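Local coordinates for protein acyl-CoA dehydrogenase (Bacillus subtilis, PDB 5LNX) that oxidises saturated acyl-CoA thioesters to 2,3-dehydroacyl-CoA, using FAD as cofactor and passing the electrons to an acceptor, at residues D[29-35]-D[203-207]; D[117-121]-D[156-160]. All coordinates share one frame; numbering follows the deposited sequence.

Contact 1: D[29-35]-D[203-207]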
loop_
_atom_site.group_PDB
_atom_site.type_symbol
_atom_site.label_atom_id
_atom_site.label_comp_id
_atom_site.label_asym_id
_atom_site.label_seq_id
_atom_site.Cartn_x
_atom_site.Cartn_y
_atom_site.Cartn_z
ATOM N N MET D 29 19.043 -14.555 -24.605
ATOM C CA MET D 29 17.577 -14.320 -24.814
ATOM C C MET D 29 17.192 -12.868 -24.595
ATOM O O MET D 29 16.360 -12.333 -25.323
ATOM C CB MET D 29 16.722 -15.156 -23.864
ATOM C CG MET D 29 16.681 -16.632 -24.181
ATOM S SD MET D 29 16.091 -17.497 -22.728
ATOM C CE MET D 29 14.312 -17.544 -22.945
ATOM N N GLU D 30 17.811 -12.236 -23.602
ATOM C CA GLU D 30 17.552 -10.831 -23.308
ATOM C C GLU D 30 18.087 -9.909 -24.387
ATOM O O GLU D 30 17.622 -8.769 -24.558
ATOM C CB GLU D 30 18.169 -10.442 -21.961
ATOM C CG GLU D 30 17.336 -10.879 -20.764
ATOM C CD GLU D 30 16.048 -10.087 -20.602
ATOM O OE1 GLU D 30 15.006 -10.764 -20.527
ATOM O OE2 GLU D 30 16.052 -8.816 -20.663
ATOM N N LYS D 31 19.117 -10.373 -25.073
ATOM C CA LYS D 31 19.782 -9.568 -26.095
ATOM C C LYS D 31 19.159 -9.807 -27.445
ATOM O O LYS D 31 18.921 -8.874 -28.201
ATOM C CB LYS D 31 21.255 -9.916 -26.148
ATOM N N THR D 32 18.921 -11.072 -27.742
ATOM C CA THR D 32 18.462 -11.516 -29.057
ATOM C C THR D 32 16.928 -11.480 -29.185
ATOM O O THR D 32 16.398 -11.213 -30.257
ATOM C CB THR D 32 18.955 -12.962 -29.334
ATOM O OG1 THR D 32 18.181 -13.889 -28.547
ATOM N N ASP D 33 16.237 -11.784 -28.088
ATOM C CA ASP D 33 14.767 -12.024 -28.062
ATOM C C ASP D 33 14.392 -13.276 -28.860
ATOM O O ASP D 33 13.258 -13.406 -29.319
ATOM C CB ASP D 33 13.976 -10.806 -28.569
ATOM C CG ASP D 33 12.511 -10.781 -28.089
ATOM O OD1 ASP D 33 11.636 -11.065 -28.927
ATOM O OD2 ASP D 33 12.224 -10.435 -26.917
ATOM N N GLU D 34 15.336 -14.212 -28.982
ATOM C CA GLU D 34 15.119 -15.460 -29.720
ATOM C C GLU D 34 14.913 -16.662 -28.815
ATOM O O GLU D 34 15.681 -16.911 -27.882
ATOM C CB GLU D 34 16.267 -15.737 -30.690
ATOM C CG GLU D 34 16.496 -14.603 -31.679
ATOM C CD GLU D 34 17.507 -14.948 -32.748
ATOM O OE1 GLU D 34 18.318 -15.887 -32.539
ATOM O OE2 GLU D 34 17.498 -14.269 -33.801
ATOM N N PHE D 35 13.851 -17.402 -29.110
ATOM C CA PHE D 35 13.491 -18.619 -28.379
ATOM C C PHE D 35 14.731 -19.522 -28.259
ATOM O O PHE D 35 15.463 -19.679 -29.233
ATOM C CB PHE D 35 12.348 -19.362 -29.117
ATOM C CG PHE D 35 11.884 -20.624 -28.427
ATOM C CD1 PHE D 35 10.921 -20.590 -27.446
ATOM C CD2 PHE D 35 12.425 -21.828 -28.776
ATOM C CE1 PHE D 35 10.515 -21.743 -26.815
ATOM C CE2 PHE D 35 12.030 -22.990 -28.163
ATOM C CZ PHE D 35 11.070 -22.952 -27.184
ATOM N N TYR D 203 11.512 -11.861 -22.512
ATOM C CA TYR D 203 12.327 -11.953 -23.723
ATOM C C TYR D 203 12.915 -13.396 -23.765
ATOM O O TYR D 203 13.074 -13.969 -22.720
ATOM C CB TYR D 203 13.493 -10.957 -23.629
ATOM C CG TYR D 203 13.198 -9.507 -24.022
ATOM C CD1 TYR D 203 11.927 -8.962 -23.914
ATOM C CD2 TYR D 203 14.218 -8.674 -24.478
ATOM C CE1 TYR D 203 11.675 -7.647 -24.272
ATOM C CE2 TYR D 203 13.978 -7.355 -24.829
ATOM C CZ TYR D 203 12.704 -6.843 -24.723
ATOM O OH TYR D 203 12.453 -5.529 -25.072
ATOM N N GLY D 204 13.172 -14.051 -24.898
ATOM C CA GLY D 204 12.190 -14.453 -25.879
ATOM C C GLY D 204 11.479 -15.805 -25.631
ATOM O O GLY D 204 11.759 -16.950 -26.162
ATOM N N SER D 205 10.497 -15.663 -24.791
ATOM C CA SER D 205 9.397 -16.609 -24.801
ATOM C C SER D 205 8.476 -16.257 -25.987
ATOM O O SER D 205 7.733 -15.294 -25.914
ATOM C CB SER D 205 8.622 -16.590 -23.496
ATOM O OG SER D 205 7.431 -17.344 -23.653
ATOM N N ASN D 206 8.598 -16.967 -27.101
ATOM C CA ASN D 206 7.723 -16.727 -28.282
ATOM C C ASN D 206 6.264 -16.631 -27.885
ATOM O O ASN D 206 5.697 -17.582 -27.374
ATOM C CB ASN D 206 7.861 -17.873 -29.293
ATOM C CG ASN D 206 8.923 -17.607 -30.353
ATOM O OD1 ASN D 206 9.791 -16.754 -30.191
ATOM N ND2 ASN D 206 8.891 -18.395 -31.418
ATOM N N THR D 207 5.685 -15.452 -28.054
ATOM C CA THR D 207 4.243 -15.300 -27.892
ATOM C C THR D 207 3.600 -14.892 -29.229
ATOM O O THR D 207 3.968 -13.871 -29.826
ATOM C CB THR D 207 3.891 -14.303 -26.778
ATOM O OG1 THR D 207 4.834 -14.423 -25.715
ATOM C CG2 THR D 207 2.514 -14.601 -26.211
#

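Contact 2: D[117-121]-D[156-160]. With FAD (flavin-adenine dinucleotide), chain S.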
loop_
_atom_site.group_PDB
_atom_site.type_symbol
_atom_site.label_atom_id
_atom_site.label_comp_id
_atom_site.label_asym_id
_atom_site.label_seq_id
_atom_site.Cartn_x
_atom_site.Cartn_y
_atom_site.Cartn_z
ATOM N N HIS D 117 9.448 -32.933 -28.468
ATOM C CA HIS D 117 8.313 -32.071 -28.806
ATOM C C HIS D 117 7.968 -31.064 -27.723
ATOM O O HIS D 117 8.067 -31.349 -26.534
ATOM C CB HIS D 117 7.070 -32.905 -29.049
ATOM C CG HIS D 117 6.951 -33.434 -30.440
ATOM N ND1 HIS D 117 5.815 -34.071 -30.884
ATOM C CD2 HIS D 117 7.800 -33.397 -31.490
ATOM C CE1 HIS D 117 5.980 -34.434 -32.144
ATOM N NE2 HIS D 117 7.174 -34.028 -32.538
ATOM N N LEU D 118 7.545 -29.890 -28.171
ATOM C CA LEU D 118 7.197 -28.764 -27.304
ATOM C C LEU D 118 5.696 -28.430 -27.367
ATOM O O LEU D 118 5.078 -28.410 -28.446
ATOM C CB LEU D 118 7.984 -27.510 -27.700
ATOM C CG LEU D 118 7.761 -26.285 -26.792
ATOM C CD1 LEU D 118 8.549 -26.431 -25.504
ATOM C CD2 LEU D 118 8.106 -24.977 -27.502
ATOM N N GLY D 119 5.162 -28.050 -26.208
ATOM C CA GLY D 119 3.731 -27.953 -25.967
ATOM C C GLY D 119 3.244 -26.520 -25.833
ATOM O O GLY D 119 3.953 -25.643 -25.347
ATOM N N ALA D 120 1.985 -26.312 -26.205
ATOM C CA ALA D 120 1.373 -24.999 -26.174
ATOM C C ALA D 120 -0.094 -25.180 -25.771
ATOM O O ALA D 120 -0.591 -26.296 -25.796
ATOM C CB ALA D 120 1.436 -24.370 -27.542
ATOM N N PHE D 121 -0.788 -24.067 -25.518
ATOM C CA PHE D 121 -2.146 -24.067 -24.866
ATOM C C PHE D 121 -3.357 -23.384 -25.470
ATOM O O PHE D 121 -4.494 -23.643 -25.064
ATOM C CB PHE D 121 -1.973 -23.728 -23.379
ATOM C CG PHE D 121 -3.252 -23.642 -22.604
ATOM C CD1 PHE D 121 -3.996 -24.786 -22.341
ATOM C CD2 PHE D 121 -3.685 -22.420 -22.094
ATOM C CE1 PHE D 121 -5.135 -24.719 -21.561
ATOM C CE2 PHE D 121 -4.844 -22.343 -21.334
ATOM C CZ PHE D 121 -5.568 -23.497 -21.063
ATOM N N THR D 156 1.714 -18.506 -25.765
ATOM C CA THR D 156 3.081 -18.791 -25.334
ATOM C C THR D 156 3.525 -19.996 -26.140
ATOM O O THR D 156 2.693 -20.805 -26.544
ATOM C CB THR D 156 3.168 -19.127 -23.826
ATOM O OG1 THR D 156 2.697 -18.022 -23.047
ATOM C CG2 THR D 156 4.596 -19.435 -23.423
ATOM N N ASN D 157 4.828 -20.084 -26.380
ATOM C CA ASN D 157 5.442 -21.209 -27.105
ATOM C C ASN D 157 5.013 -21.276 -28.588
ATOM O O ASN D 157 5.174 -22.289 -29.275
ATOM C CB ASN D 157 5.223 -22.529 -26.346
ATOM C CG ASN D 157 6.098 -22.632 -25.092
ATOM O OD1 ASN D 157 6.846 -21.709 -24.762
ATOM N ND2 ASN D 157 5.960 -23.734 -24.360
ATOM N N GLY D 158 4.577 -20.122 -29.084
ATOM C CA GLY D 158 4.032 -19.985 -30.428
ATOM C C GLY D 158 5.069 -20.018 -31.534
ATOM O O GLY D 158 5.907 -19.134 -31.643
ATOM N N GLY D 159 5.006 -21.062 -32.355
ATOM C CA GLY D 159 5.930 -21.231 -33.486
ATOM C C GLY D 159 7.079 -22.167 -33.151
ATOM O O GLY D 159 7.763 -22.680 -34.045
ATOM N N ALA D 160 7.348 -22.313 -31.858
ATOM C CA ALA D 160 8.305 -23.300 -31.359
ATOM C C ALA D 160 7.550 -24.587 -31.138
ATOM O O ALA D 160 8.113 -25.675 -31.189
ATOM C CB ALA D 160 8.941 -22.828 -30.048
HETATM P PA FAD S . -9.117 -8.744 -20.380
HETATM O O1A FAD S . -9.348 -10.123 -19.786
HETATM O O2A FAD S . -10.075 -8.066 -21.304
HETATM O O5B FAD S . -8.963 -7.789 -19.092
HETATM C C5B FAD S . -8.571 -6.425 -19.124
HETATM C C4B FAD S . -8.481 -5.986 -17.664
HETATM O O4B FAD S . -9.801 -5.970 -17.178
HETATM C C3B FAD S . -7.689 -6.958 -16.803
HETATM O O3B FAD S . -6.994 -6.275 -15.753
HETATM C C2B FAD S . -8.733 -7.837 -16.175
HETATM O O2B FAD S . -8.400 -8.121 -14.828
HETATM C C1B FAD S . -9.932 -6.942 -16.165
HETATM N N9A FAD S . -11.228 -7.595 -16.284
HETATM C C8A FAD S . -11.909 -7.932 -17.402
HETATM N N7A FAD S . -13.136 -8.434 -17.061
HETATM C C5A FAD S . -13.219 -8.420 -15.705
HETATM C C6A FAD S . -14.193 -8.763 -14.665
HETATM N N6A FAD S . -15.389 -9.290 -14.966
HETATM N N1A FAD S . -13.868 -8.519 -13.377
HETATM C C2A FAD S . -12.706 -7.980 -12.979
HETATM N N3A FAD S . -11.772 -7.647 -13.874
HETATM C C4A FAD S . -11.969 -7.828 -15.207
HETATM N N1 FAD S . -3.445 -17.202 -23.422
HETATM C C2 FAD S . -3.514 -18.537 -23.642
HETATM O O2 FAD S . -4.620 -19.012 -23.932
HETATM N N3 FAD S . -2.455 -19.370 -23.553
HETATM C C4 FAD S . -1.232 -18.921 -23.245
HETATM O O4 FAD S . -0.247 -19.696 -23.169
HETATM C C4X FAD S . -1.074 -17.472 -23.011
HETATM N N5 FAD S . 0.132 -16.952 -22.700
HETATM C C5X FAD S . 0.279 -15.621 -22.507
HETATM C C6 FAD S . 1.545 -15.147 -22.278
HETATM C C7 FAD S . 1.771 -13.815 -22.035
HETATM C C7M FAD S . 3.187 -13.438 -21.680
HETATM C C8 FAD S . 0.624 -12.870 -22.091
HETATM C C8M FAD S . 0.768 -11.391 -21.846
HETATM C C9 FAD S . -0.638 -13.340 -22.362
HETATM C C9A FAD S . -0.875 -14.690 -22.584
HETATM N N10 FAD S . -2.166 -15.208 -22.928
HETATM C C10 FAD S . -2.282 -16.607 -23.118
HETATM C "C1'" FAD S . -3.362 -14.353 -22.954
HETATM C "C2'" FAD S . -3.782 -14.044 -21.497
HETATM O "O2'" FAD S . -4.217 -15.193 -20.746
HETATM C "C3'" FAD S . -4.835 -12.947 -21.464
HETATM O "O3'" FAD S . -4.176 -11.698 -21.667
HETATM C "C4'" FAD S . -5.621 -12.967 -20.161
HETATM O "O4'" FAD S . -6.422 -14.161 -20.113
HETATM C "C5'" FAD S . -6.502 -11.706 -19.972
HETATM O "O5'" FAD S . -7.371 -11.362 -21.052
HETATM P P FAD S . -7.200 -10.013 -21.956
HETATM O O1P FAD S . -8.292 -9.921 -23.007
HETATM O O2P FAD S . -5.770 -9.916 -22.411
HETATM O O3P FAD S . -7.647 -8.744 -21.060
#

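Contact 1: D[29-35]-D[203-207]
Asp33 and Tyr203 meet where helix 9-32 has just ended: OD2 of Asp33 sits over one ring face, displaced toward the rim, 3.2 Å from CG of Tyr203. The carboxylate stands on the ring at 90°. Asp33 has left the helix with positive phi, and CG anti to the backbone N (chi1 -158°) brings the acid over the ring.

The close-packed part is the backbone of Gly204. With no side chain between them, its CA comes to 4.2 Å from the CA of Asp33, and its carbonyl O receives a CA-H...O contact from Phe35 CA at 3.3 Å. No conventional hydrogen bond crosses here; the rest is van der Waals contact. Buried side chains flank the glycine: CE of Met29 lies 3.8 Å from Tyr203 O, while Phe35 CB approaches Asn206 OD1 at 3.8 Å and the Asn206 backbone N lies at the edge of the Phe35 ring. The amide nitrogen ND2 of Asn206 is held by Gly158 O.

The side toward solvent is looser and more polar. Glu30 folds back at chi2 (-71°) to bring OE1 3.5 Å from Tyr203 CB, while its OE2 forms a salt bridge with Arg352, which also makes a cation-pi contact with Tyr203. At the edge of that ring, in its plane, Glu30 O lies 3.4 Å from CD2. Tyr203 also packs on Lys343 of the second subunit.

At the helix end Thr32 OG1 accepts from Glu34 N in an ST turn, and the junction is an interdomain one of the acyl-CoA dehydrogenase fold, with the N-terminal helical domain resting on a loop of the middle beta domain.

Contact 2: D[117-121]-D[156-160]
The amide of Asn157 reaches across to the backbone of Gly119, with ND2 donating to Gly119 O at 2.9 Å. The bond is nearly straight, 171° at the hydrogen; the acceptor lies in the plane of the amide, and the donor meets the carbonyl almost head-on. ND2 also donates to Ile84 O on helix 79-90. Two backbone acceptors therefore grip one buried nitrogen, which should fix the rotation of the amide.

Leu118 runs at about a right angle to Asn157, presenting CD1 to ND2 at 3.9 Å. With CG anti to the backbone N (chi1 -176°) the side chain extends toward the turn, and the further rotation about chi2 brings the other methyl, CD2, to within 3.4 Å of Ala160 CB. One leucine thus touches both ends of the turn that begins at Asn157. Ala120 packs alongside, its CB 3.9 Å from Thr156 O.

These pieces belong to the middle beta domain of the acyl-CoA dehydrogenase fold. Strand 119-120 is an outer strand of a mixed sheet, running parallel to strand 163-169, and residues 157-160 lie in the loop that joins strand 145-156 to strand 163-169. Asn157 has left the extended conformation with positive phi as the chain turns, and Gly158 and Gly159 follow.

At the flavin end of the contact, Thr156 turns its hydroxyl, anti to its own carbonyl carbon (chi1 -60°), toward the isoalloxazine nitrogen: OG1 donates to N5 of FAD at 2.8 Å, as a threonine does in relatives of this family. Its backbone N adds a weak bond to O4 of the flavin. Phe121, from the strand side, brings CD2 to 3.6 Å from FAD N3, with N3 near the plane of the phenylalanine ring, at its edge.

In the fold
From the N terminus, helix 9-32 runs into residues 29-35, the first half of contact 1, whose partner 203-207 comes only after most of the middle domain. Within that long loop the chain passes the helices from 37-45 to 102-114, enters 117-121, runs through strands 138-142 and 145-156 and arrives at 156-160, so contact 2 closes a shorter loop wholly inside the larger one. The two also touch: Ser205 packs on Thr156, and CZ of Phe35 meets both Leu118 and Ala160. Contact 1 ties the N-terminal helices to the middle beta domain; contact 2 joins two parts of that domain beside the flavin.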